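PDB 6F2P: paenibacillus xanthan lyase from Paenibacillus, which cleaves xanthan by beta-elimination, as a polysaccharide lyase of family 8, probably at the terminal mannosyl-glucuronosyl linkage of the polysaccharide side chains. Local coordinates for residues T68-T73 with S118-W123; W325-T330 with V355-E360; F809-T814 with D894-V899. All coordinates share one frame; numbering follows the deposited sequence.

How the contacts relate
The three contacts follow one another along the chain, and each illustrates a different way of joining distant segments. Contacts 1 and 2 belong to the helical part of the enzyme: the first brings the start of helix 68-85 to the loop leading into helix 123-141, and the second the end of helix 312-328 to the loop before strand 363-367. Their centres are 42 Å apart. Contact 3 packs strand 806-813 against strand 891-900, from two facing sheets of a later beta-sandwich, its centre 63 Å and 58 Å from those of contacts 1 and 2, across the chain's centre. Calcium accompanies contacts 2 and 3, in separate sites of this long, multidomain lyase.

Contact 1 (T68-T73 with S118-W123); sequences TSITTT and SQYQNW
Gln121 OE1 is gripped by two backbone amides where the loop meets the start of helix 68-85: it accepts from Asn122 N at 3.1 Å and from Ser67 N. The setting is the alpha-helical domain of polysaccharide lyase family 8, a toroid of paired helices, and the loop 118-123 leads straight into helix 123-141. The amide of Asn122 approaches the Gln121 carbonyl almost at right angles to its C=O bond and from above its plane, although the N-H itself points well at the oxygen (159°). By holding Ser67 N as well, the oxygen ties Ser67, next to Thr68, to the loop, while Thr68 N stays 4.3 Å from OE1 as a mere neighbour. The hydroxyl of Thr68 turns instead to Asp66, and Asn122 caps Trp124 N.

The other touching pair is just as loose. Ile70 sends CD1 to within 4.4 Å of Tyr120 OH, the far end of a phenol whose CG sits between the backbone N and the carbonyl carbon (chi1 49°). With that torsion the end of the side chain comes nearer to the helix, although its CB does not point there. Its hydroxyl is held by Gly64 N, and its ring meets Trp126 edge to face.

Within helix 68-85, threonine hydroxyls fold back on the preceding turn. Thr72 OG1 joins its own amide on Thr68 O, reaching that oxygen from above the carbonyl plane. One residue further on, Thr73 OG1 reaches Ser69 O at 2.7 Å, on the opposite face of that carbonyl from Thr73 N.

Contact 2 (W325-T330 with V355-E360); sequences WLLLDT and VTSRGE. With CA (calcium ion), chain E.
Trp325 and Arg358 meet ring to guanidinium, with CZ2 of the indole 4.0 Å from NH1 of the arginine. The two planes stand 81° apart and the approach is oblique, so the pair is not a stack. What links them more firmly is a water lying in the indole plane at its edge. It accepts from Trp325 NE1 at 2.9 Å and from Arg358 NH2 at 3.2 Å, which gives both donors a common partner.

The arginine reaches this position by a kink. CG runs anti to the backbone N (chi1 172°), the chain extends through the next bond, and then it bends at chi3 (72°). The bend turns the guanidinium back to its own loop, where NE donates to Gly359 O at 2.7 Å, the oxygen lying nearly in the guanidinium plane; NH2 adds a weak bond to the same oxygen. Loop 355-360 runs from helix 340-351 to strand 363-367, the first strand of a four-stranded antiparallel sheet, at the junction of the helical part and the beta structure that follows. NH1 forms a salt bridge with Glu268. Shortened to alanine, this position would probably leave Glu268 without its charge mate, the bridging water with one donor fewer and Gly359 O without its NE partner.

On the outer side, Leu327 lays CD1 against Ser357 CB at 4.0 Å, a small apolar touch. Beyond the helix end, an inverse gamma turn centred on Asp329 joins Thr330 N to Leu328 O (2.8 Å). Asp329 OD1 binds calcium together with Asp331, Thr333 and three waters.

Contact 3 (F809-T814 with D894-V899); sequences FSLDVT and DNFSLV. With CA (calcium ion), chain C.
Phe896 meets Phe809 and Leu811 through two neighbouring ring atoms, CE2 and CD2, the first contact lying at its edge and the second coming in obliquely. The arrangement is that of a beta-sandwich: strand 806-813 belongs to one antiparallel sheet, strand 891-900 to the sheet facing it, and the touching side chains fill the interior between them. The axes of segments 809-813 and 894-899 pass 10.3 Å apart at a crossing angle of -29°, the gentle twist usual for sheets packed face to face.

Phe809 brings CD2 to the rim of the Phe896 ring, near its plane, at 4.0 Å from CE2. The two side chains cross at about a right angle. Leu811 supplies the neighbouring touch: its CD2, the branch stretched away from the main chain (chi2 61° places CD1 aside), comes within 4.1 Å of Phe896 CD2. Phe875, on strand 871-882 beside strand 806-813, meets the same phenylalanine from within the facing sheet.

Further along, Leu898 holds CD1 extended (chi2 -175°) and sets it against Val813 CG2 at 3.9 Å. Tyr768 and Tyr819 pack round the leucine.

At the start of segment 894-899 the strand binds calcium. Asp894 and Asn895 form a classic beta bulge opposite Arg824 of the adjoining strand, and Arg824 also makes a salt bridge with Asp894 OD2. Calcium-bearing sandwiches of this kind recur among carbohydrate-binding modules, and a similar role is possible here. Glu769, Glu771, Ser791 and Lys794 share the ion with Asp894, which gives it two oxygens: the carboxylate OD1 at 2.3 Å from calcium and the backbone O at 2.8 Å.

Contact 1 (T68-T73 with S118-W123)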
loop_
_atom_site.group_PDB
_atom_site.type_symbol
_atom_site.label_atom_id
_atom_site.label_comp_id
_atom_site.label_asym_id
_atom_site.label_seq_id
_atom_site.Cartn_x
_atom_site.Cartn_y
_atom_site.Cartn_z
ATOM N N THR A 68 -38.735 2.867 10.678
ATOM C CA THR A 68 -38.336 3.967 9.798
ATOM C C THR A 68 -39.310 5.133 9.929
ATOM O O THR A 68 -38.933 6.291 9.808
ATOM C CB THR A 68 -38.291 3.518 8.332
ATOM O OG1 THR A 68 -37.426 2.382 8.209
ATOM C CG2 THR A 68 -37.809 4.637 7.432
ATOM N N SER A 69 -40.572 4.814 10.192
ATOM C CA SER A 69 -41.593 5.835 10.343
ATOM C C SER A 69 -41.261 6.845 11.445
ATOM O O SER A 69 -41.643 8.015 11.356
ATOM C CB SER A 69 -42.949 5.191 10.583
ATOM O OG SER A 69 -43.372 4.494 9.422
ATOM N N ILE A 70 -40.535 6.402 12.464
ATOM C CA ILE A 70 -40.053 7.309 13.505
ATOM C C ILE A 70 -39.198 8.432 12.904
ATOM O O ILE A 70 -39.474 9.616 13.102
ATOM C CB ILE A 70 -39.239 6.556 14.583
ATOM C CG1 ILE A 70 -40.083 5.439 15.205
ATOM C CG2 ILE A 70 -38.737 7.515 15.654
ATOM C CD1 ILE A 70 -41.276 5.945 15.974
ATOM N N THR A 71 -38.168 8.050 12.159
ATOM C CA THR A 71 -37.251 9.007 11.559
ATOM C C THR A 71 -37.969 9.888 10.550
ATOM O O THR A 71 -37.780 11.114 10.524
ATOM C CB THR A 71 -36.084 8.276 10.847
ATOM O OG1 THR A 71 -35.310 7.551 11.808
ATOM C CG2 THR A 71 -35.179 9.258 10.105
ATOM N N THR A 72 -38.790 9.251 9.715
ATOM C CA THR A 72 -39.491 9.945 8.637
ATOM C C THR A 72 -40.398 11.027 9.198
ATOM O O THR A 72 -40.406 12.164 8.709
ATOM C CB THR A 72 -40.331 8.977 7.797
ATOM O OG1 THR A 72 -39.529 7.847 7.449
ATOM C CG2 THR A 72 -40.806 9.645 6.528
ATOM N N THR A 73 -41.147 10.668 10.237
ATOM C CA THR A 73 -42.059 11.602 10.872
ATOM C C THR A 73 -41.294 12.810 11.393
ATOM O O THR A 73 -41.668 13.958 11.108
ATOM C CB THR A 73 -42.831 10.938 12.032
ATOM O OG1 THR A 73 -43.605 9.837 11.534
ATOM C CG2 THR A 73 -43.744 11.939 12.704
ATOM N N SER A 118 -41.907 1.168 23.253
ATOM C CA SER A 118 -41.455 -0.069 22.645
ATOM C C SER A 118 -40.624 0.249 21.413
ATOM O O SER A 118 -41.057 1.008 20.554
ATOM C CB SER A 118 -42.648 -0.945 22.270
ATOM O OG SER A 118 -42.234 -2.049 21.487
ATOM N N GLN A 119 -39.430 -0.326 21.327
ATOM C CA GLN A 119 -38.556 -0.059 20.192
ATOM C C GLN A 119 -38.590 -1.218 19.220
ATOM O O GLN A 119 -37.645 -1.992 19.120
ATOM C CB GLN A 119 -37.131 0.204 20.665
ATOM C CG GLN A 119 -37.043 1.340 21.666
ATOM C CD GLN A 119 -35.697 1.412 22.338
ATOM O OE1 GLN A 119 -34.660 1.463 21.671
ATOM N NE2 GLN A 119 -35.699 1.407 23.672
ATOM N N TYR A 120 -39.705 -1.330 18.511
ATOM C CA TYR A 120 -39.946 -2.462 17.637
ATOM C C TYR A 120 -39.114 -2.364 16.377
ATOM O O TYR A 120 -38.710 -1.273 15.969
ATOM C CB TYR A 120 -41.439 -2.562 17.292
ATOM C CG TYR A 120 -42.056 -1.267 16.829
ATOM C CD1 TYR A 120 -41.992 -0.881 15.493
ATOM C CD2 TYR A 120 -42.703 -0.426 17.725
ATOM C CE1 TYR A 120 -42.557 0.306 15.062
ATOM C CE2 TYR A 120 -43.274 0.765 17.306
ATOM C CZ TYR A 120 -43.196 1.127 15.975
ATOM O OH TYR A 120 -43.762 2.311 15.554
ATOM N N GLN A 121 -38.849 -3.517 15.779
ATOM C CA GLN A 121 -38.089 -3.589 14.541
ATOM C C GLN A 121 -36.679 -2.952 14.628
ATOM O O GLN A 121 -35.912 -3.241 15.553
ATOM C CB GLN A 121 -38.907 -3.003 13.385
ATOM C CG GLN A 121 -38.584 -3.621 12.032
ATOM C CD GLN A 121 -38.348 -2.583 10.962
ATOM O OE1 GLN A 121 -38.169 -1.396 11.256
ATOM N NE2 GLN A 121 -38.350 -3.021 9.705
ATOM N N ASN A 122 -36.355 -2.087 13.668
ATOM C CA ASN A 122 -34.984 -1.608 13.470
ATOM C C ASN A 122 -34.485 -0.594 14.511
ATOM O O ASN A 122 -35.074 0.468 14.701
ATOM C CB ASN A 122 -34.826 -1.061 12.049
ATOM C CG ASN A 122 -33.391 -0.664 11.722
ATOM O OD1 ASN A 122 -32.455 -0.972 12.460
ATOM N ND2 ASN A 122 -33.218 0.022 10.596
ATOM N N TRP A 123 -33.379 -0.935 15.163
ATOM C CA TRP A 123 -32.866 -0.166 16.292
ATOM C C TRP A 123 -32.431 1.245 15.902
ATOM O O TRP A 123 -32.572 2.195 16.672
ATOM C CB TRP A 123 -31.672 -0.898 16.904
ATOM C CG TRP A 123 -30.448 -0.863 16.021
ATOM C CD1 TRP A 123 -30.141 -1.726 15.010
ATOM C CD2 TRP A 123 -29.384 0.101 16.062
ATOM N NE1 TRP A 123 -28.949 -1.367 14.425
ATOM C CE2 TRP A 123 -28.465 -0.250 15.049
ATOM C CE3 TRP A 123 -29.117 1.223 16.856
ATOM C CZ2 TRP A 123 -27.301 0.484 14.809
ATOM C CZ3 TRP A 123 -27.961 1.950 16.615
ATOM C CH2 TRP A 123 -27.067 1.576 15.599
#

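Contact 2 (W325-T330 with V355-E360)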
loop_
_atom_site.group_PDB
_atom_site.type_symbol
_atom_site.label_atom_id
_atom_site.label_comp_id
_atom_site.label_asym_id
_atom_site.label_seq_id
_atom_site.Cartn_x
_atom_site.Cartn_y
_atom_site.Cartn_z
ATOM N N TRP A 325 -12.233 25.274 -5.613
ATOM C CA TRP A 325 -13.307 24.392 -6.038
ATOM C C TRP A 325 -14.635 25.121 -6.254
ATOM O O TRP A 325 -15.426 24.737 -7.117
ATOM C CB TRP A 325 -13.501 23.266 -5.024
ATOM C CG TRP A 325 -12.334 22.325 -4.924
ATOM C CD1 TRP A 325 -11.525 21.896 -5.945
ATOM C CD2 TRP A 325 -11.843 21.694 -3.730
ATOM N NE1 TRP A 325 -10.568 21.032 -5.456
ATOM C CE2 TRP A 325 -10.740 20.897 -4.101
ATOM C CE3 TRP A 325 -12.229 21.729 -2.383
ATOM C CZ2 TRP A 325 -10.025 20.140 -3.174
ATOM C CZ3 TRP A 325 -11.517 20.981 -1.465
ATOM C CH2 TRP A 325 -10.430 20.196 -1.862
ATOM N N LEU A 326 -14.895 26.159 -5.466
ATOM C CA LEU A 326 -16.167 26.875 -5.565
ATOM C C LEU A 326 -16.197 27.713 -6.828
ATOM O O LEU A 326 -17.230 27.831 -7.481
ATOM C CB LEU A 326 -16.391 27.768 -4.352
ATOM C CG LEU A 326 -16.798 27.076 -3.059
ATOM C CD1 LEU A 326 -16.716 28.045 -1.888
ATOM C CD2 LEU A 326 -18.203 26.531 -3.205
ATOM N N LEU A 327 -15.047 28.287 -7.170
ATOM C CA LEU A 327 -14.904 29.086 -8.382
ATOM C C LEU A 327 -15.093 28.234 -9.638
ATOM O O LEU A 327 -15.501 28.729 -10.693
ATOM C CB LEU A 327 -13.525 29.756 -8.398
ATOM C CG LEU A 327 -13.316 30.837 -7.338
ATOM C CD1 LEU A 327 -11.853 31.162 -7.203
ATOM C CD2 LEU A 327 -14.109 32.085 -7.686
ATOM N N LEU A 328 -14.783 26.948 -9.521
ATOM C CA LEU A 328 -14.925 26.040 -10.643
ATOM C C LEU A 328 -16.365 25.602 -10.782
ATOM O O LEU A 328 -16.789 25.203 -11.862
ATOM C CB LEU A 328 -14.023 24.821 -10.465
ATOM C CG LEU A 328 -12.529 25.112 -10.589
ATOM C CD1 LEU A 328 -11.711 23.904 -10.197
ATOM C CD2 LEU A 328 -12.197 25.529 -11.995
ATOM N N ASP A 329 -17.111 25.692 -9.682
ATOM C CA ASP A 329 -18.474 25.175 -9.616
ATOM C C ASP A 329 -19.483 26.130 -10.259
ATOM O O ASP A 329 -20.382 26.657 -9.595
ATOM C CB ASP A 329 -18.852 24.878 -8.165
ATOM C CG ASP A 329 -20.026 23.927 -8.049
ATOM O OD1 ASP A 329 -20.415 23.346 -9.086
ATOM O OD2 ASP A 329 -20.547 23.746 -6.921
ATOM N N THR A 330 -19.328 26.324 -11.566
ATOM C CA THR A 330 -20.140 27.254 -12.344
ATOM C C THR A 330 -21.642 26.978 -12.280
ATOM O O THR A 330 -22.445 27.898 -12.395
ATOM C CB THR A 330 -19.698 27.253 -13.816
ATOM O OG1 THR A 330 -19.880 25.941 -14.363
ATOM C CG2 THR A 330 -18.229 27.634 -13.929
ATOM N N VAL A 355 -8.333 36.107 0.419
ATOM C CA VAL A 355 -8.152 34.677 0.204
ATOM C C VAL A 355 -8.000 34.432 -1.285
ATOM O O VAL A 355 -8.896 34.751 -2.065
ATOM C CB VAL A 355 -9.345 33.847 0.722
ATOM C CG1 VAL A 355 -9.183 32.397 0.319
ATOM C CG2 VAL A 355 -9.468 33.967 2.232
ATOM N N THR A 356 -6.858 33.883 -1.682
ATOM C CA THR A 356 -6.624 33.559 -3.081
ATOM C C THR A 356 -6.879 32.070 -3.326
ATOM O O THR A 356 -6.581 31.232 -2.471
ATOM C CB THR A 356 -5.181 33.926 -3.517
ATOM O OG1 THR A 356 -4.235 33.213 -2.712
ATOM C CG2 THR A 356 -4.931 35.418 -3.360
ATOM N N SER A 357 -7.450 31.755 -4.485
ATOM C CA SER A 357 -7.575 30.373 -4.952
ATOM C C SER A 357 -6.266 29.580 -4.803
ATOM O O SER A 357 -5.187 30.106 -5.065
ATOM C CB SER A 357 -8.025 30.375 -6.418
ATOM O OG SER A 357 -7.901 29.096 -7.004
ATOM N N ARG A 358 -6.357 28.324 -4.370
ATOM C CA ARG A 358 -5.170 27.478 -4.214
ATOM C C ARG A 358 -4.506 27.182 -5.552
ATOM O O ARG A 358 -3.281 27.088 -5.659
ATOM C CB ARG A 358 -5.533 26.148 -3.557
ATOM C CG ARG A 358 -4.379 25.140 -3.526
ATOM C CD ARG A 358 -4.873 23.711 -3.497
ATOM N NE ARG A 358 -5.436 23.292 -4.777
ATOM C CZ ARG A 358 -6.071 22.138 -4.970
ATOM N NH1 ARG A 358 -6.226 21.290 -3.964
ATOM N NH2 ARG A 358 -6.547 21.828 -6.167
ATOM N N GLY A 359 -5.331 27.012 -6.573
ATOM C CA GLY A 359 -4.831 26.658 -7.880
ATOM C C GLY A 359 -4.813 25.160 -8.074
ATOM O O GLY A 359 -5.248 24.397 -7.209
ATOM N N GLU A 360 -4.308 24.744 -9.227
ATOM C CA GLU A 360 -4.148 23.335 -9.543
ATOM C C GLU A 360 -3.166 22.678 -8.567
ATOM O O GLU A 360 -2.098 23.226 -8.283
ATOM C CB GLU A 360 -3.627 23.208 -10.971
ATOM C CG GLU A 360 -3.790 21.852 -11.593
ATOM C CD GLU A 360 -3.606 21.908 -13.095
ATOM O OE1 GLU A 360 -4.448 21.326 -13.821
ATOM O OE2 GLU A 360 -2.622 22.547 -13.539
HETATM CA CA CA E . -20.687 21.403 -10.546
HETATM O O HOH W 1 -8.815 19.951 -7.491
HETATM O O HOH W 2 -18.749 22.512 -11.429
HETATM O O HOH W 3 -19.241 20.347 -8.983
HETATM O O HOH W 4 -21.404 19.260 -12.124
#

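Contact 3 (F809-T814 with D894-V899)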
loop_
_atom_site.group_PDB
_atom_site.type_symbol
_atom_site.label_atom_id
_atom_site.label_comp_id
_atom_site.label_asym_id
_atom_site.label_seq_id
_atom_site.Cartn_x
_atom_site.Cartn_y
_atom_site.Cartn_z
ATOM N N PHE A 809 11.829 -18.297 10.737
ATOM C CA PHE A 809 12.464 -16.998 10.928
ATOM C C PHE A 809 13.066 -16.479 9.626
ATOM O O PHE A 809 13.305 -17.245 8.694
ATOM C CB PHE A 809 13.579 -17.089 11.967
ATOM C CG PHE A 809 13.149 -17.644 13.290
ATOM C CD1 PHE A 809 12.679 -16.801 14.288
ATOM C CD2 PHE A 809 13.254 -19.003 13.555
ATOM C CE1 PHE A 809 12.294 -17.304 15.525
ATOM C CE2 PHE A 809 12.886 -19.513 14.789
ATOM C CZ PHE A 809 12.404 -18.659 15.778
ATOM N N SER A 810 13.329 -15.178 9.573
ATOM C CA SER A 810 14.052 -14.613 8.447
ATOM C C SER A 810 15.390 -14.057 8.912
ATOM O O SER A 810 15.446 -13.177 9.766
ATOM C CB SER A 810 13.240 -13.521 7.754
ATOM O OG SER A 810 13.943 -13.036 6.624
ATOM N N LEU A 811 16.466 -14.590 8.343
ATOM C CA LEU A 811 17.819 -14.188 8.698
ATOM C C LEU A 811 18.487 -13.523 7.504
ATOM O O LEU A 811 18.361 -13.991 6.368
ATOM C CB LEU A 811 18.645 -15.403 9.128
ATOM C CG LEU A 811 18.418 -16.055 10.499
ATOM C CD1 LEU A 811 16.990 -16.588 10.668
ATOM C CD2 LEU A 811 19.444 -17.171 10.718
ATOM N N ASP A 812 19.193 -12.428 7.761
ATOM C CA ASP A 812 19.958 -11.764 6.715
ATOM C C ASP A 812 21.359 -12.383 6.606
ATOM O O ASP A 812 22.228 -12.117 7.437
ATOM C CB ASP A 812 20.062 -10.267 7.006
ATOM C CG ASP A 812 20.637 -9.483 5.842
ATOM O OD1 ASP A 812 21.062 -10.113 4.843
ATOM O OD2 ASP A 812 20.673 -8.234 5.929
ATOM N N VAL A 813 21.568 -13.212 5.587
ATOM C CA VAL A 813 22.880 -13.804 5.342
ATOM C C VAL A 813 23.682 -12.867 4.441
ATOM O O VAL A 813 23.510 -12.855 3.216
ATOM C CB VAL A 813 22.759 -15.197 4.698
ATOM C CG1 VAL A 813 24.145 -15.806 4.446
ATOM C CG2 VAL A 813 21.909 -16.109 5.578
ATOM N N THR A 814 24.565 -12.090 5.061
ATOM C CA THR A 814 25.199 -10.948 4.404
ATOM C C THR A 814 26.392 -11.291 3.521
ATOM O O THR A 814 26.873 -10.441 2.774
ATOM C CB THR A 814 25.657 -9.920 5.441
ATOM O OG1 THR A 814 26.687 -10.497 6.252
ATOM C CG2 THR A 814 24.483 -9.505 6.328
ATOM N N ASP A 894 17.944 -19.941 21.822
ATOM C CA ASP A 894 18.725 -18.759 22.181
ATOM C C ASP A 894 19.165 -18.000 20.937
ATOM O O ASP A 894 18.906 -16.803 20.817
ATOM C CB ASP A 894 19.936 -19.130 23.054
ATOM C CG ASP A 894 20.675 -17.900 23.605
ATOM O OD1 ASP A 894 20.193 -16.762 23.394
ATOM O OD2 ASP A 894 21.730 -18.070 24.261
ATOM N N ASN A 895 19.830 -18.695 20.015
ATOM C CA ASN A 895 20.296 -18.055 18.787
ATOM C C ASN A 895 20.676 -19.029 17.676
ATOM O O ASN A 895 20.593 -20.244 17.843
ATOM C CB ASN A 895 21.455 -17.087 19.073
ATOM C CG ASN A 895 22.704 -17.787 19.596
ATOM O OD1 ASN A 895 22.964 -18.950 19.290
ATOM N ND2 ASN A 895 23.495 -17.063 20.381
ATOM N N PHE A 896 21.077 -18.473 16.538
ATOM C CA PHE A 896 21.705 -19.235 15.472
ATOM C C PHE A 896 23.104 -18.671 15.262
ATOM O O PHE A 896 23.353 -17.494 15.526
ATOM C CB PHE A 896 20.928 -19.105 14.162
ATOM C CG PHE A 896 19.590 -19.792 14.160
ATOM C CD1 PHE A 896 19.506 -21.168 14.040
ATOM C CD2 PHE A 896 18.417 -19.055 14.240
ATOM C CE1 PHE A 896 18.284 -21.804 14.025
ATOM C CE2 PHE A 896 17.182 -19.687 14.220
ATOM C CZ PHE A 896 17.118 -21.067 14.115
ATOM N N SER A 897 24.012 -19.517 14.796
ATOM C CA SER A 897 25.301 -19.066 14.304
ATOM C C SER A 897 25.525 -19.722 12.955
ATOM O O SER A 897 25.161 -20.875 12.765
ATOM C CB SER A 897 26.421 -19.473 15.261
ATOM O OG SER A 897 26.334 -18.774 16.487
ATOM N N LEU A 898 26.104 -18.989 12.014
ATOM C CA LEU A 898 26.555 -19.592 10.766
ATOM C C LEU A 898 28.074 -19.576 10.768
ATOM O O LEU A 898 28.687 -18.510 10.800
ATOM C CB LEU A 898 26.037 -18.826 9.551
ATOM C CG LEU A 898 24.561 -18.445 9.533
ATOM C CD1 LEU A 898 24.217 -17.815 8.195
ATOM C CD2 LEU A 898 23.682 -19.640 9.817
ATOM N N VAL A 899 28.667 -20.762 10.747
ATOM C CA VAL A 899 30.112 -20.923 10.815
ATOM C C VAL A 899 30.637 -21.343 9.448
ATOM O O VAL A 899 30.000 -22.139 8.765
ATOM C CB VAL A 899 30.474 -22.014 11.831
ATOM C CG1 VAL A 899 31.982 -22.125 11.987
ATOM C CG2 VAL A 899 29.803 -21.724 13.166
HETATM CA CA CA C . 19.336 -14.775 22.730
#